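Local coordinates for DNA ligase (Aquifex aeolicus, PDB 3QWU), which probably joins nucleic acid ends in an ATP-dependent reaction that passes through an adenylylated enzyme, and binds adenosine and calcium, at residues Q70-D82 against R213-R227. Numbering follows the deposited sequence. Where two conformers were deposited one is given.
Sequences QFEAPFWVEEKVD and REGVVFKEDSERNKR. With CA (calcium ion), chain D; ADN (adenosine), chain C.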
ATOM      1  N   GLN A  70       7.830 -17.486  21.142  1.00 46.06           N
ATOM      2  CA  GLN A  70       7.910 -16.257  21.912  1.00 46.04           C
ATOM      3  C   GLN A  70       7.903 -16.429  23.430  1.00 45.94           C
ATOM      4  O   GLN A  70       8.348 -15.531  24.127  1.00 45.93           O
ATOM      5  CB  GLN A  70       6.789 -15.312  21.522  1.00 44.49           C
ATOM      6  CG  GLN A  70       6.908 -14.802  20.105  1.00 47.14           C
ATOM      7  CD  GLN A  70       8.214 -14.076  19.817  1.00 49.07           C
ATOM      8  OE1 GLN A  70       8.862 -14.324  18.786  1.00 45.84           O
ATOM      9  NE2 GLN A  70       8.591 -13.159  20.713  1.00 46.34           N
ATOM     10  N   PHE A  71       7.418 -17.570  23.922  1.00 45.89           N
ATOM     11  CA  PHE A  71       7.132 -17.759  25.346  1.00 46.45           C
ATOM     12  C   PHE A  71       7.893 -18.929  25.937  1.00 48.60           C
ATOM     13  O   PHE A  71       7.957 -19.987  25.325  1.00 48.76           O
ATOM     14  CB  PHE A  71       5.622 -17.912  25.613  1.00 44.79           C
ATOM     15  CG  PHE A  71       4.820 -16.678  25.237  1.00 41.87           C
ATOM     16  CD1 PHE A  71       4.993 -15.485  25.916  1.00 41.97           C
ATOM     17  CD2 PHE A  71       3.923 -16.709  24.206  1.00 38.68           C
ATOM     18  CE1 PHE A  71       4.270 -14.333  25.555  1.00 40.05           C
ATOM     19  CE2 PHE A  71       3.225 -15.549  23.820  1.00 39.18           C
ATOM     20  CZ  PHE A  71       3.406 -14.365  24.498  1.00 38.06           C
ATOM     21  N   GLU A  72       8.456 -18.686  27.129  1.00 49.90           N
ATOM     22  CA  GLU A  72       9.273 -19.631  27.874  1.00 53.02           C
ATOM     23  C   GLU A  72       8.564 -20.150  29.116  1.00 52.58           C
ATOM     24  O   GLU A  72       9.097 -21.033  29.795  1.00 55.50           O
ATOM     25  CB  GLU A  72      10.524 -18.946  28.460  1.00 54.49           C
ATOM     26  CG  GLU A  72      11.459 -18.264  27.495  1.00 56.81           C
ATOM     27  CD  GLU A  72      12.469 -17.403  28.258  1.00 59.04           C
ATOM     28  OE1 GLU A  72      12.036 -16.687  29.220  1.00 56.80           O
ATOM     29  OE2 GLU A  72      13.676 -17.476  27.905  1.00 59.88           O
ATOM     30  N   ALA A  73       7.447 -19.538  29.461  1.00 49.91           N
ATOM     31  CA  ALA A  73       6.664 -19.888  30.629  1.00 49.01           C
ATOM     32  C   ALA A  73       5.201 -19.986  30.206  1.00 47.03           C
ATOM     33  O   ALA A  73       4.860 -19.696  29.074  1.00 46.96           O
ATOM     34  CB  ALA A  73       6.852 -18.821  31.721  1.00 48.18           C
ATOM     35  N   PRO A  74       4.331 -20.429  31.102  1.00 46.80           N
ATOM     36  CA  PRO A  74       2.917 -20.377  30.820  1.00 44.79           C
ATOM     37  C   PRO A  74       2.438 -18.965  30.584  1.00 43.30           C
ATOM     38  O   PRO A  74       3.103 -17.981  30.989  1.00 43.69           O
ATOM     39  CB  PRO A  74       2.285 -20.881  32.113  1.00 46.07           C
ATOM     40  CG  PRO A  74       3.336 -21.685  32.783  1.00 47.51           C
ATOM     41  CD  PRO A  74       4.618 -21.033  32.420  1.00 48.02           C
ATOM     42  N   PHE A  75       1.282 -18.853  29.938  1.00 40.89           N
ATOM     43  CA  PHE A  75       0.777 -17.562  29.599  1.00 39.58           C
ATOM     44  C   PHE A  75      -0.729 -17.509  29.677  1.00 38.84           C
ATOM     45  O   PHE A  75      -1.449 -18.463  29.340  1.00 39.65           O
ATOM     46  CB  PHE A  75       1.276 -17.110  28.202  1.00 38.65           C
ATOM     47  CG  PHE A  75       1.065 -18.119  27.157  1.00 38.50           C
ATOM     48  CD1 PHE A  75      -0.115 -18.143  26.437  1.00 34.85           C
ATOM     49  CD2 PHE A  75       2.019 -19.102  26.923  1.00 37.57           C
ATOM     50  CE1 PHE A  75      -0.331 -19.105  25.480  1.00 35.14           C
ATOM     51  CE2 PHE A  75       1.798 -20.071  26.006  1.00 38.26           C
ATOM     52  CZ  PHE A  75       0.612 -20.073  25.252  1.00 36.21           C
ATOM     53  N   TRP A  76      -1.191 -16.354  30.108  1.00 37.68           N
ATOM     54  CA  TRP A  76      -2.603 -16.067  30.155  1.00 37.41           C
ATOM     55  C   TRP A  76      -3.094 -15.564  28.773  1.00 35.72           C
ATOM     56  O   TRP A  76      -2.424 -14.777  28.107  1.00 34.64           O
ATOM     57  CB  TRP A  76      -2.868 -15.011  31.235  1.00 37.14           C
ATOM     58  CG  TRP A  76      -2.706 -15.514  32.650  1.00 38.61           C
ATOM     59  CD1 TRP A  76      -1.608 -15.406  33.436  1.00 38.50           C
ATOM     60  CD2 TRP A  76      -3.691 -16.188  33.428  1.00 40.73           C
ATOM     61  NE1 TRP A  76      -1.842 -15.947  34.665  1.00 40.86           N
ATOM     62  CE2 TRP A  76      -3.115 -16.443  34.692  1.00 41.42           C
ATOM     63  CE3 TRP A  76      -5.012 -16.591  33.189  1.00 40.44           C
ATOM     64  CZ2 TRP A  76      -3.802 -17.090  35.708  1.00 40.84           C
ATOM     65  CZ3 TRP A  76      -5.705 -17.228  34.216  1.00 42.72           C
ATOM     66  CH2 TRP A  76      -5.089 -17.485  35.451  1.00 41.70           C
ATOM     67  N   VAL A  77      -4.274 -16.008  28.394  1.00 34.68           N
ATOM     68  CA  VAL A  77      -4.891 -15.626  27.132  1.00 33.56           C
ATOM     69  C   VAL A  77      -6.074 -14.790  27.449  1.00 33.71           C
ATOM     70  O   VAL A  77      -6.927 -15.199  28.203  1.00 34.85           O
ATOM     71  CB  VAL A  77      -5.256 -16.851  26.359  1.00 33.90           C
ATOM     72  CG1 VAL A  77      -6.036 -16.511  25.110  1.00 31.54           C
ATOM     73  CG2 VAL A  77      -3.936 -17.595  25.987  1.00 32.14           C
ATOM     74  N   GLU A  78      -6.060 -13.568  26.951  1.00 34.55           N
ATOM     75  CA  GLU A  78      -7.125 -12.575  27.155  1.00 35.75           C
ATOM     76  C   GLU A  78      -7.751 -12.144  25.819  1.00 34.36           C
ATOM     77  O   GLU A  78      -7.082 -12.156  24.816  1.00 34.10           O
ATOM     78  CB  GLU A  78      -6.565 -11.318  27.824  1.00 35.58           C
ATOM     79  CG  GLU A  78      -6.167 -11.561  29.216  1.00 40.06           C
ATOM     80  CD  GLU A  78      -5.740 -10.295  29.931  1.00 43.24           C
ATOM     81  OE1 GLU A  78      -5.380  -9.286  29.279  1.00 45.13           O
ATOM     82  OE2 GLU A  78      -5.797 -10.324  31.163  1.00 45.83           O
ATOM     83  N   GLU A  79      -9.021 -11.737  25.832  1.00 33.87           N
ATOM     84  CA  GLU A  79      -9.667 -11.243  24.632  1.00 33.16           C
ATOM     85  C   GLU A  79      -9.118  -9.860  24.295  1.00 32.50           C
ATOM     86  O   GLU A  79      -8.954  -9.020  25.171  1.00 31.10           O
ATOM     87  CB  GLU A  79     -11.184 -11.138  24.765  1.00 32.84           C
ATOM     88  CG  GLU A  79     -11.815 -10.537  23.463  1.00 32.82           C
ATOM     89  CD  GLU A  79     -13.331 -10.281  23.539  1.00 31.68           C
ATOM     90  OE1 GLU A  79     -13.906 -10.498  24.612  1.00 31.80           O
ATOM     91  OE2 GLU A  79     -13.940  -9.867  22.526  1.00 28.12           O
ATOM     92  N   LYS A  80      -8.831  -9.672  23.013  1.00 31.91           N
ATOM     93  CA  LYS A  80      -8.449  -8.403  22.483  1.00 32.12           C
ATOM     94  C   LYS A  80      -9.744  -7.715  21.967  1.00 32.23           C
ATOM     95  O   LYS A  80     -10.445  -8.182  21.048  1.00 31.35           O
ATOM     96  CB  LYS A  80      -7.390  -8.563  21.364  1.00 32.83           C
ATOM     97  CG  LYS A  80      -6.704  -7.228  21.096  1.00 36.10           C
ATOM     98  CD  LYS A  80      -5.775  -7.166  19.914  1.00 40.31           C
ATOM     99  CE  LYS A  80      -5.502  -5.631  19.522  1.00 43.66           C
ATOM    100  NZ  LYS A  80      -6.726  -4.633  19.684  1.00 47.66           N
ATOM    101  N   VAL A  81     -10.115  -6.644  22.636  1.00 32.76           N
ATOM    102  CA  VAL A  81     -11.376  -5.970  22.358  1.00 32.34           C
ATOM    103  C   VAL A  81     -11.048  -4.813  21.411  1.00 32.06           C
ATOM    104  O   VAL A  81     -10.093  -4.046  21.614  1.00 31.07           O
ATOM    105  CB  VAL A  81     -12.051  -5.439  23.666  1.00 32.00           C
ATOM    106  CG1 VAL A  81     -13.196  -4.497  23.313  1.00 31.94           C
ATOM    107  CG2 VAL A  81     -12.560  -6.573  24.515  1.00 30.83           C
ATOM    108  N   ASP A  82     -11.847  -4.710  20.374  1.00 32.76           N
ATOM    109  CA  ASP A  82     -11.626  -3.745  19.323  1.00 33.55           C
ATOM    110  C   ASP A  82     -12.339  -2.436  19.661  1.00 32.39           C
ATOM    111  O   ASP A  82     -13.526  -2.267  19.413  1.00 30.98           O
ATOM    112  CB  ASP A  82     -12.099  -4.308  17.998  1.00 34.61           C
ATOM    113  CG  ASP A  82     -11.736  -3.403  16.818  1.00 40.26           C
ATOM    114  OD1 ASP A  82     -10.806  -2.560  16.916  1.00 44.35           O
ATOM    115  OD2 ASP A  82     -12.365  -3.548  15.756  1.00 50.97           O
ATOM    116  N   ARG A 213     -15.062 -11.799  16.903  1.00 30.05           N
ATOM    117  CA  ARG A 213     -14.225 -11.115  17.898  1.00 29.54           C
ATOM    118  C   ARG A 213     -12.884 -10.761  17.295  1.00 28.99           C
ATOM    119  O   ARG A 213     -12.522 -11.282  16.226  1.00 28.32           O
ATOM    120  CB  ARG A 213     -14.073 -12.008  19.130  1.00 31.12           C
ATOM    121  CG  ARG A 213     -15.360 -11.902  19.953  1.00 31.90           C
ATOM    122  CD  ARG A 213     -15.492 -12.741  21.121  1.00 34.18           C
ATOM    123  NE  ARG A 213     -16.881 -12.605  21.544  1.00 40.76           N
ATOM    124  CZ  ARG A 213     -17.301 -12.082  22.688  1.00 44.70           C
ATOM    125  NH1 ARG A 213     -16.437 -11.674  23.654  1.00 44.69           N
ATOM    126  NH2 ARG A 213     -18.609 -12.018  22.887  1.00 42.70           N
ATOM    127  N   GLU A 214     -12.173  -9.834  17.908  1.00 28.06           N
ATOM    128  CA  GLU A 214     -10.972  -9.342  17.235  1.00 28.61           C
ATOM    129  C   GLU A 214      -9.807 -10.328  17.263  1.00 28.82           C
ATOM    130  O   GLU A 214      -9.092 -10.478  16.283  1.00 29.12           O
ATOM    131  CB  GLU A 214     -10.515  -8.007  17.778  1.00 28.41           C
ATOM    132  CG  GLU A 214      -9.434  -7.434  16.890  1.00 29.80           C
ATOM    133  CD  GLU A 214      -9.038  -6.038  17.312  1.00 36.62           C
ATOM    134  OE1 GLU A 214      -8.932  -5.175  16.407  1.00 41.92           O
ATOM    135  OE2 GLU A 214      -8.862  -5.797  18.532  1.00 36.17           O
ATOM    136  N   GLY A 215      -9.657 -11.047  18.369  1.00 29.49           N
ATOM    137  CA  GLY A 215      -8.451 -11.806  18.629  1.00 29.37           C
ATOM    138  C   GLY A 215      -8.161 -11.951  20.103  1.00 28.95           C
ATOM    139  O   GLY A 215      -9.046 -11.776  20.928  1.00 29.93           O
ATOM    140  N   VAL A 216      -6.929 -12.302  20.434  1.00 28.82           N
ATOM    141  CA  VAL A 216      -6.510 -12.406  21.815  1.00 28.67           C
ATOM    142  C   VAL A 216      -5.181 -11.723  22.014  1.00 29.24           C
ATOM    143  O   VAL A 216      -4.436 -11.489  21.046  1.00 28.20           O
ATOM    144  CB  VAL A 216      -6.397 -13.908  22.233  1.00 30.31           C
ATOM    145  CG1 VAL A 216      -7.726 -14.609  22.020  1.00 26.51           C
ATOM    146  CG2 VAL A 216      -5.253 -14.610  21.430  1.00 29.03           C
ATOM    147  N   VAL A 217      -4.885 -11.402  23.282  1.00 30.64           N
ATOM    148  CA  VAL A 217      -3.521 -11.024  23.724  1.00 30.26           C
ATOM    149  C   VAL A 217      -2.942 -12.068  24.642  1.00 30.44           C
ATOM    150  O   VAL A 217      -3.574 -12.473  25.583  1.00 29.73           O
ATOM    151  CB  VAL A 217      -3.508  -9.685  24.491  1.00 30.49           C
ATOM    152  CG1 VAL A 217      -2.073  -9.248  24.804  1.00 28.09           C
ATOM    153  CG2 VAL A 217      -4.194  -8.630  23.689  1.00 30.04           C
ATOM    154  N   PHE A 218      -1.720 -12.502  24.367  1.00 31.43           N
ATOM    155  CA  PHE A 218      -1.049 -13.490  25.191  1.00 31.87           C
ATOM    156  C   PHE A 218      -0.122 -12.764  26.169  1.00 32.21           C
ATOM    157  O   PHE A 218       0.578 -11.849  25.756  1.00 31.64           O
ATOM    158  CB  PHE A 218      -0.231 -14.421  24.304  1.00 32.55           C
ATOM    159  CG  PHE A 218      -1.038 -15.115  23.238  1.00 33.21           C
ATOM    160  CD1 PHE A 218      -1.806 -16.208  23.553  1.00 34.61           C
ATOM    161  CD2 PHE A 218      -0.977 -14.700  21.914  1.00 32.92           C
ATOM    162  CE1 PHE A 218      -2.520 -16.892  22.606  1.00 34.81           C
ATOM    163  CE2 PHE A 218      -1.697 -15.356  20.964  1.00 34.32           C
ATOM    164  CZ  PHE A 218      -2.489 -16.487  21.325  1.00 35.33           C
ATOM    165  N   LYS A 219      -0.142 -13.159  27.449  1.00 33.51           N
ATOM    166  CA  LYS A 219       0.634 -12.477  28.544  1.00 35.38           C
ATOM    167  C   LYS A 219       1.400 -13.446  29.428  1.00 37.18           C
ATOM    168  O   LYS A 219       0.813 -14.169  30.217  1.00 37.47           O
ATOM    169  CB  LYS A 219      -0.268 -11.622  29.422  1.00 34.94           C
ATOM    170  CG  LYS A 219      -1.139 -10.706  28.585  1.00 36.10           C
ATOM    171  CD  LYS A 219      -1.851  -9.579  29.320  1.00 37.03           C
ATOM    172  CE  LYS A 219      -2.693  -8.744  28.301  1.00 35.08           C
ATOM    173  NZ  LYS A 219      -3.553  -7.671  28.936  1.00 38.11           N
ATOM    174  N   GLU A 220       2.719 -13.445  29.262  1.00 38.87           N
ATOM    175  CA  GLU A 220       3.603 -14.358  29.965  1.00 40.83           C
ATOM    176  C   GLU A 220       3.501 -14.156  31.461  1.00 41.22           C
ATOM    177  O   GLU A 220       3.529 -13.048  31.963  1.00 40.84           O
ATOM    178  CB  GLU A 220       5.063 -14.230  29.503  1.00 41.21           C
ATOM    179  CG  GLU A 220       5.930 -15.472  29.842  1.00 42.93           C
ATOM    180  CD  GLU A 220       7.331 -15.329  29.272  1.00 43.41           C
ATOM    181  OE1 GLU A 220       8.131 -14.616  29.878  1.00 45.60           O
ATOM    182  OE2 GLU A 220       7.615 -15.859  28.186  1.00 41.39           O
ATOM    183  N   ASP A 221       3.344 -15.265  32.160  1.00 42.87           N
ATOM    184  CA  ASP A 221       3.101 -15.249  33.592  1.00 43.65           C
ATOM    185  C   ASP A 221       4.494 -15.222  34.197  1.00 44.66           C
ATOM    186  O   ASP A 221       5.008 -16.218  34.628  1.00 46.32           O
ATOM    187  CB  ASP A 221       2.329 -16.514  33.954  1.00 44.01           C
ATOM    188  CG  ASP A 221       1.927 -16.575  35.427  1.00 48.39           C
ATOM    189  OD1 ASP A 221       1.527 -15.530  35.987  1.00 48.81           O
ATOM    190  OD2 ASP A 221       1.975 -17.699  35.994  1.00 49.91           O
ATOM    191  N   SER A 222       5.150 -14.080  34.150  1.00 44.35           N
ATOM    192  CA  SER A 222       6.520 -14.038  34.515  1.00 45.68           C
ATOM    193  C   SER A 222       6.973 -12.644  34.813  1.00 45.63           C
ATOM    194  O   SER A 222       6.216 -11.726  34.647  1.00 44.66           O
ATOM    195  CB  SER A 222       7.334 -14.581  33.360  1.00 45.87           C
ATOM    196  OG  SER A 222       7.261 -13.666  32.287  1.00 46.84           O
ATOM    197  N   GLU A 223       8.225 -12.515  35.263  1.00 47.54           N
ATOM    198  CA  GLU A 223       8.808 -11.195  35.520  0.60 48.39           C
ATOM    199  C   GLU A 223       8.933 -10.334  34.255  1.00 46.99           C
ATOM    200  O   GLU A 223       8.529  -9.196  34.243  1.00 45.87           O
ATOM    201  CB  GLU A 223      10.168 -11.289  36.239  0.60 50.19           C
ATOM    202  CG  GLU A 223      10.077 -11.167  37.765  0.60 52.83           C
ATOM    203  CD  GLU A 223       9.441  -9.864  38.243  0.60 55.08           C
ATOM    204  OE1 GLU A 223       9.713  -8.798  37.632  0.60 56.17           O
ATOM    205  OE2 GLU A 223       8.677  -9.907  39.244  0.60 55.36           O
ATOM    206  N   ARG A 224       9.481 -10.855  33.197  1.00 47.66           N
ATOM    207  CA  ARG A 224       9.593 -10.024  32.016  1.00 48.11           C
ATOM    208  C   ARG A 224       8.197  -9.784  31.393  1.00 46.17           C
ATOM    209  O   ARG A 224       7.967  -8.782  30.731  1.00 44.96           O
ATOM    210  CB  ARG A 224      10.601 -10.616  31.034  1.00 49.47           C
ATOM    211  CG  ARG A 224      10.161 -11.916  30.410  1.00 49.97           C
ATOM    212  CD  ARG A 224      10.965 -12.217  29.186  1.00 49.80           C
ATOM    213  NE  ARG A 224      10.342 -13.299  28.443  1.00 51.51           N
ATOM    214  CZ  ARG A 224      10.897 -13.921  27.410  1.00 53.46           C
ATOM    215  NH1 ARG A 224      10.215 -14.892  26.789  1.00 53.03           N
ATOM    216  NH2 ARG A 224      12.115 -13.576  26.987  1.00 53.23           N
ATOM    217  N   ASN A 225       7.251 -10.680  31.674  1.00 45.90           N
ATOM    218  CA  ASN A 225       5.840 -10.473  31.337  1.00 44.18           C
ATOM    219  C   ASN A 225       5.613 -10.127  29.848  1.00 43.65           C
ATOM    220  O   ASN A 225       4.905  -9.186  29.511  1.00 43.18           O
ATOM    221  CB  ASN A 225       5.276  -9.379  32.255  1.00 44.11           C
ATOM    222  CG  ASN A 225       3.763  -9.209  32.141  1.00 41.56           C
ATOM    223  OD1 ASN A 225       3.269  -8.125  32.356  1.00 44.94           O
ATOM    224  ND2 ASN A 225       3.046 -10.265  31.815  1.00 35.66           N
ATOM    225  N   LYS A 226       6.233 -10.903  28.977  1.00 43.66           N
ATOM    226  CA  LYS A 226       6.238 -10.609  27.580  1.00 43.68           C
ATOM    227  C   LYS A 226       4.811 -10.805  27.064  1.00 42.37           C
ATOM    228  O   LYS A 226       4.058 -11.702  27.528  1.00 41.87           O
ATOM    229  CB  LYS A 226       7.274 -11.484  26.866  1.00 44.32           C
ATOM    230  CG  LYS A 226       7.184 -11.603  25.321  1.00 46.05           C
ATOM    231  CD  LYS A 226       8.578 -11.367  24.650  1.00 48.73           C
ATOM    232  CE  LYS A 226       8.829 -12.191  23.422  1.00 47.53           C
ATOM    233  NZ  LYS A 226       9.565 -13.459  23.657  1.00 44.58           N
ATOM    234  N   ARG A 227       4.442  -9.910  26.147  1.00 40.86           N
ATOM    235  CA  ARG A 227       3.137  -9.923  25.507  1.00 39.53           C
ATOM    236  C   ARG A 227       3.223 -10.142  24.010  1.00 38.07           C
ATOM    237  O   ARG A 227       4.233  -9.806  23.369  1.00 36.88           O
ATOM    238  CB  ARG A 227       2.457  -8.581  25.730  1.00 39.55           C
ATOM    239  CG  ARG A 227       1.924  -8.405  27.097  1.00 39.93           C
ATOM    240  CD  ARG A 227       2.649  -7.333  27.903  1.00 40.87           C
ATOM    241  NE  ARG A 227       2.146  -7.503  29.252  1.00 44.78           N
ATOM    242  CZ  ARG A 227       0.952  -7.077  29.673  1.00 47.49           C
ATOM    243  NH1 ARG A 227       0.156  -6.336  28.883  1.00 47.98           N
ATOM    244  NH2 ARG A 227       0.568  -7.362  30.909  1.00 48.04           N
TER
HETATM  245 CA    CA D 601     -11.339  -4.469  13.559  1.00 84.06          CA
HETATM  246  O5' ADN C 501      -1.665  -2.790  20.863  1.00 52.75           O
HETATM  247  C5' ADN C 501      -2.762  -3.637  21.207  1.00 45.58           C
HETATM  248  C4' ADN C 501      -3.964  -2.784  21.594  1.00 45.03           C
HETATM  249  O4' ADN C 501      -5.166  -3.595  21.762  1.00 43.57           O
HETATM  250  C3' ADN C 501      -3.730  -2.094  22.931  1.00 44.17           C
HETATM  251  O3' ADN C 501      -3.106  -0.816  22.849  1.00 45.67           O
HETATM  252  C2' ADN C 501      -5.120  -2.025  23.556  1.00 42.47           C
HETATM  253  O2' ADN C 501      -5.680  -0.732  23.404  1.00 41.05           O
HETATM  254  C1' ADN C 501      -5.979  -3.053  22.823  1.00 41.97           C
HETATM  255  N9  ADN C 501      -6.427  -4.171  23.668  1.00 40.32           N
HETATM  256  C8  ADN C 501      -7.665  -4.715  23.597  1.00 41.58           C
HETATM  257  N7  ADN C 501      -7.827  -5.736  24.473  1.00 38.64           N
HETATM  258  C5  ADN C 501      -6.627  -5.857  25.098  1.00 37.66           C
HETATM  259  C6  ADN C 501      -6.094  -6.771  26.113  1.00 39.30           C
HETATM  260  N6  ADN C 501      -6.933  -7.725  26.606  1.00 37.84           N
HETATM  261  N1  ADN C 501      -4.812  -6.579  26.554  1.00 40.76           N
HETATM  262  C2  ADN C 501      -4.021  -5.607  26.013  1.00 40.06           C
HETATM  263  N3  ADN C 501      -4.447  -4.751  25.041  1.00 37.59           N
HETATM  264  C4  ADN C 501      -5.714  -4.827  24.578  1.00 38.96           C
HETATM  265  O   HOH W   1      10.555 -15.728  31.559  1.00 50.47           O
HETATM  266  O   HOH W   2     -12.854  -9.065  20.445  1.00 28.42           O
HETATM  267  O   HOH W   3     -10.102  -2.587  14.226  1.00 46.79           O
HETATM  268  O   HOH W   4      -9.176  -5.010  13.794  1.00 40.16           O
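K80 and E214 form a salt bridge beside the bound adenosine, K80 NZ lying 2.7 Å from E214 OE2 and meeting it from above the carboxylate plane. K80 CG stands anti to the backbone N (chi1 -164°), and a bend at the last torsion brings NZ to the ribose, where it also donates to adenosine O4' at 2.8 Å. On the same face of the sheet K219, extended beyond CG, sends NZ to adenosine N1 (2.9 Å) and into a salt bridge with E78 OE1. V217 CG2 touches the adenine 3.6 Å from N1, while the backbone O of E79 accepts from its N6. Second-shell partners steady these groups: D158 pairs with K219, and K173 and Q170 hold E78 OE2. Behind them, W76 with K219 and E78 with V217 are antiparallel hydrogen-bonded pairs. On the face of F75, V77 and F218 the contact is largely apolar, and V77 CG2 meets the F218 ring edge 3.5 Å from F218 CD1. At its far end, before strand 75-80 begins, R224 grips E220 side-on with NE and NH1, and E220 OE2 also takes the N-H of E72 (3.1 Å, 169°); E72 OE1 lies over the R224 guanidinium face, attracted by charge alone. D82 OD2 binds calcium with E143 and D239. K80-V81-D82 fits motif I (KxDG) and E214 to V217 motif IV (EGxV), their pairing typical of the ligase nucleotidyltransferase domain and consistent with K80 being the adenylylated lysine.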